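Local coordinates for protein ribose 5-phosphate isomerase B (Anaplasma phagocytophilum, PDB 4EM8) that probably interconverts ribose 5-phosphate and ribulose 5-phosphate, as a two-subunit sugar-phosphate isomerase of the LacAB/RpiB family, at residues M77-A80 and A81-K85; G137-A140 and V141-Q144. All blocks are in the same frame, centred on the assembly; numbering follows the deposited sequence.

Contact 1 of 2, residues M77-A80 and A81-K85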
loop_
_atom_site.group_PDB
_atom_site.type_symbol
_atom_site.label_atom_id
_atom_site.label_comp_id
_atom_site.label_asym_id
_atom_site.label_seq_id
_atom_site.Cartn_x
_atom_site.Cartn_y
_atom_site.Cartn_z
ATOM N N MET A 77 1.642 -6.683 4.757
ATOM C CA MET A 77 1.774 -7.454 3.517
ATOM C C MET A 77 2.018 -6.554 2.299
ATOM O O MET A 77 2.819 -6.886 1.431
ATOM C CB MET A 77 0.532 -8.317 3.274
ATOM C CG MET A 77 0.449 -9.574 4.170
ATOM S SD MET A 77 1.900 -10.614 3.951
ATOM C CE MET A 77 1.233 -12.217 4.465
ATOM N N SER A 78 1.320 -5.424 2.212
ATOM C CA SER A 78 1.523 -4.530 1.037
ATOM C C SER A 78 2.917 -3.926 0.999
ATOM O O SER A 78 3.555 -3.879 -0.054
ATOM C CB SER A 78 0.437 -3.462 0.928
ATOM O OG SER A 78 0.298 -2.792 2.155
ATOM N N ILE A 79 3.434 -3.537 2.159
ATOM C CA ILE A 79 4.813 -3.055 2.260
ATOM C C ILE A 79 5.806 -4.142 1.791
ATOM O O ILE A 79 6.683 -3.880 0.972
ATOM C CB ILE A 79 5.169 -2.644 3.710
ATOM C CG1 ILE A 79 4.405 -1.381 4.140
ATOM C CG2 ILE A 79 6.673 -2.392 3.854
ATOM C CD1 ILE A 79 4.454 -1.149 5.653
ATOM N N ALA A 80 5.672 -5.348 2.341
ATOM C CA ALA A 80 6.579 -6.434 2.063
ATOM C C ALA A 80 6.526 -6.880 0.599
ATOM O O ALA A 80 7.560 -7.186 0.014
ATOM C CB ALA A 80 6.282 -7.608 3.002
ATOM N N ALA A 81 5.316 -6.939 0.032
ATOM C CA ALA A 81 5.074 -7.295 -1.400
ATOM C C ALA A 81 5.769 -6.365 -2.356
ATOM O O ALA A 81 6.399 -6.828 -3.343
ATOM C CB ALA A 81 3.551 -7.257 -1.721
ATOM N N ASN A 82 5.686 -5.057 -2.058
ATOM C CA ASN A 82 6.179 -4.027 -2.973
ATOM C C ASN A 82 7.674 -3.775 -2.907
ATOM O O ASN A 82 8.200 -2.920 -3.619
ATOM C CB ASN A 82 5.373 -2.749 -2.821
ATOM C CG ASN A 82 4.037 -2.882 -3.479
ATOM O OD1 ASN A 82 3.966 -3.463 -4.566
ATOM N ND2 ASN A 82 2.961 -2.391 -2.835
ATOM N N ARG A 83 8.339 -4.535 -2.056
ATOM C CA ARG A 83 9.810 -4.653 -2.064
ATOM C C ARG A 83 10.357 -5.210 -3.378
ATOM O O ARG A 83 11.511 -4.952 -3.700
ATOM C CB ARG A 83 10.302 -5.526 -0.881
ATOM C CG ARG A 83 10.036 -4.942 0.497
ATOM C CD ARG A 83 11.105 -3.969 0.906
ATOM N NE ARG A 83 10.961 -3.500 2.291
ATOM C CZ ARG A 83 10.267 -2.418 2.688
ATOM N NH1 ARG A 83 9.603 -1.661 1.819
ATOM N NH2 ARG A 83 10.271 -2.060 3.981
ATOM N N HIS A 84 9.535 -5.943 -4.136
ATOM C CA HIS A 84 9.964 -6.603 -5.371
ATOM C C HIS A 84 9.482 -5.869 -6.609
ATOM O O HIS A 84 8.295 -5.494 -6.738
ATOM C CB HIS A 84 9.463 -8.051 -5.355
ATOM C CG HIS A 84 9.757 -8.762 -4.064
ATOM N ND1 HIS A 84 10.817 -9.580 -3.920
ATOM C CD2 HIS A 84 9.131 -8.697 -2.813
ATOM C CE1 HIS A 84 10.861 -10.033 -2.646
ATOM N NE2 HIS A 84 9.811 -9.502 -1.975
ATOM N N LYS A 85 10.410 -5.657 -7.537
ATOM C CA LYS A 85 10.144 -4.864 -8.752
ATOM C C LYS A 85 9.109 -5.445 -9.734
ATOM O O LYS A 85 8.583 -4.712 -10.575
ATOM C CB LYS A 85 11.460 -4.557 -9.493
ATOM C CG LYS A 85 12.459 -3.775 -8.638
ATOM C CD LYS A 85 13.685 -3.271 -9.392
ATOM C CE LYS A 85 14.467 -2.276 -8.519
ATOM N NZ LYS A 85 15.448 -1.441 -9.255
HETATM O O HOH W 1 9.357 -8.898 0.888
#
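The carbonyl oxygen of Ala-80 is gripped from two sides as helix 75-81 runs out. A water donates to Ala-80 O over 2.6 Å and also bonds His-84 NE2 at 3.0 Å, while the amide of Arg-83 reaches the same oxygen in a weak bond, Arg-83 N to Ala-80 O 3.5 Å. The imidazole of His-84 presents its edge to this carbonyl, with CD2 3.6 Å from Ala-80 O; the water thus bridges the carbonyl and the imidazole. Upstream the bonding is still that of an alpha-helix: Ala-81 N donates to Met-77 O at 2.9 Å and 161°, and Asn-82 N to Ser-78 O at 3.2 Å. A type I turn from Ala-81 to His-84 overlaps these bonds and leads into the loop.

The side chains of Ile-79 and Arg-83 run alongside each other in the same direction. The Arg-83 chain bends at its second torsion (chi2 -84°), which brings the guanidinium back along the helix, and the methyl Ile-79 CG2 sits over one of its faces, 3.6 Å from Arg-83 NH2. Arg-83 NH1, NH2 and NE hydrogen-bond Asn-82 O, Ile-87 O and Leu-146 O of the second subunit, respectively; because Asn-82 O receives Arg-83 of that subunit in return, the pair forms a reciprocal link across the dimer interface.

Asn-82 OD1 accepts from the amide of Ala-89, tying the turn to strand 89-91. On the inward side Met-77 packs against Leu-69 and Cys-71, the predicted proton acceptor, on strand 66-71, and against Cys-111 on strand 109-113.

Contact 2 of 2, residues G137-A140 and V141-Q144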
loop_
_atom_site.group_PDB
_atom_site.type_symbol
_atom_site.label_atom_id
_atom_site.label_comp_id
_atom_site.label_asym_id
_atom_site.label_seq_id
_atom_site.Cartn_x
_atom_site.Cartn_y
_atom_site.Cartn_z
ATOM N N GLY A 137 -2.660 2.875 -21.970
ATOM C CA GLY A 137 -2.700 4.310 -22.253
ATOM C C GLY A 137 -1.635 5.133 -21.522
ATOM O O GLY A 137 -0.450 4.789 -21.520
ATOM N N ARG A 138 -2.044 6.244 -20.925
ATOM C CA ARG A 138 -1.090 7.119 -20.228
ATOM C C ARG A 138 -0.545 6.476 -18.946
ATOM O O ARG A 138 0.484 6.930 -18.414
ATOM C CB ARG A 138 -1.723 8.485 -19.924
ATOM C CG ARG A 138 -2.124 9.251 -21.199
ATOM C CD ARG A 138 -2.745 10.625 -20.929
ATOM N NE ARG A 138 -1.805 11.585 -20.351
ATOM C CZ ARG A 138 -0.787 12.150 -20.990
ATOM N NH1 ARG A 138 -0.000 13.015 -20.338
ATOM N NH2 ARG A 138 -0.551 11.878 -22.266
ATOM N N HIS A 139 -1.211 5.410 -18.476
ATOM C CA HIS A 139 -0.733 4.652 -17.313
ATOM C C HIS A 139 0.439 3.750 -17.598
ATOM O O HIS A 139 1.213 3.460 -16.709
ATOM C CB HIS A 139 -1.850 3.846 -16.687
ATOM C CG HIS A 139 -3.095 4.662 -16.398
ATOM N ND1 HIS A 139 -3.138 5.624 -15.441
ATOM C CD2 HIS A 139 -4.342 4.656 -17.008
ATOM C CE1 HIS A 139 -4.358 6.186 -15.439
ATOM N NE2 HIS A 139 -5.088 5.598 -16.407
ATOM N N ALA A 140 0.601 3.326 -18.851
ATOM C CA ALA A 140 1.619 2.335 -19.188
ATOM C C ALA A 140 3.018 2.808 -18.843
ATOM O O ALA A 140 3.789 2.059 -18.280
ATOM C CB ALA A 140 1.548 1.956 -20.677
ATOM N N VAL A 141 3.369 4.042 -19.214
ATOM C CA VAL A 141 4.708 4.553 -18.898
ATOM C C VAL A 141 5.000 4.525 -17.387
ATOM O O VAL A 141 6.124 4.197 -16.969
ATOM C CB VAL A 141 4.967 5.979 -19.457
ATOM C CG1 VAL A 141 4.046 7.025 -18.828
ATOM C CG2 VAL A 141 6.424 6.361 -19.255
ATOM N N ARG A 142 4.003 4.843 -16.561
ATOM C CA ARG A 142 4.213 4.883 -15.096
ATOM C C ARG A 142 4.358 3.476 -14.503
ATOM O O ARG A 142 5.235 3.224 -13.660
ATOM C CB ARG A 142 3.064 5.653 -14.424
ATOM C CG ARG A 142 3.043 7.108 -14.852
ATOM C CD ARG A 142 1.631 7.639 -15.019
ATOM N NE ARG A 142 1.589 8.989 -15.568
ATOM C CZ ARG A 142 0.466 9.688 -15.763
ATOM N NH1 ARG A 142 -0.710 9.153 -15.472
ATOM N NH2 ARG A 142 0.515 10.905 -16.247
ATOM N N VAL A 143 3.533 2.550 -14.974
ATOM C CA VAL A 143 3.662 1.144 -14.575
ATOM C C VAL A 143 5.035 0.607 -14.980
ATOM O O VAL A 143 5.713 -0.073 -14.183
ATOM C CB VAL A 143 2.514 0.302 -15.145
ATOM C CG1 VAL A 143 2.726 -1.177 -14.926
ATOM C CG2 VAL A 143 1.191 0.749 -14.524
ATOM N N GLN A 144 5.481 0.941 -16.188
ATOM C CA GLN A 144 6.820 0.522 -16.630
ATOM C C GLN A 144 7.912 1.050 -15.696
ATOM O O GLN A 144 8.824 0.306 -15.302
ATOM C CB GLN A 144 7.038 0.987 -18.083
ATOM C CG GLN A 144 8.324 0.532 -18.731
ATOM C CD GLN A 144 8.324 0.799 -20.236
ATOM O OE1 GLN A 144 7.490 1.565 -20.776
ATOM N NE2 GLN A 144 9.245 0.148 -20.931
HETATM O O HOH W 2 2.157 5.587 -21.193
HETATM O O HOH W 3 -1.242 6.497 -13.807
#
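Two straight backbone bonds join His-139 and Ala-140 to the next turn: Val-143 N donates to His-139 O at 3.0 Å and 173°, and Gln-144 N to Ala-140 O at 2.9 Å. The amide of Arg-142 adds a weak, bent bond to His-139 O.

Two waters bridge groups at the start of the helix. One donates to Gly-137 O at 2.7 Å and accepts from Val-141 N at 2.8 Å, bridging a carbonyl and an amide four residues apart. The other lies in the plane of both the His-139 ring and the Arg-142 guanidinium, 2.7 Å from His-139 ND1 and 3.2 Å from Arg-142 NH1, and so couples the two side chains. Helix 138-146, the C-terminal helix of the RpiB fold, carries Arg-138 and Arg-142, one turn apart and both predicted to bind ribulose 5-phosphate; the ring of His-139 stacks on His-104, the predicted proton donor.

Among the polar contacts to the second subunit, Arg-142 forms a salt bridge through NE with Asp-49 of that subunit, and Arg-138 NH1 hydrogen-bonds Ser-47 OG of the same subunit.

In van der Waals contact, Arg-138 O lies over one face of the Arg-142 guanidinium, displaced toward its rim and 3.7 Å from Arg-142 NE. Val-141 CG1, set between its backbone N and carbonyl carbon (chi1 64°), comes within 3.6 Å of Arg-138 O, and Val-143 CG2 rests beside His-139 O.

Overall arrangement
Contact 1 comes first along the chain, at the end of helix 75-81 and in the loop leading to strand 89-91; contact 2 follows in series, at the start of the C-terminal helix 138-146. Their centres are about 19 Å apart and their nearest atoms about 7 Å, without touching. Contact 1 is buried beside the five-stranded parallel sheet, whereas contact 2 lies at the surface, farther from the centre of the chain. Both meet the second subunit. Contact 1 borders the predicted proton acceptor and contact 2 the predicted proton donor, an arrangement consistent with active sites of this family built close to the dimer interface.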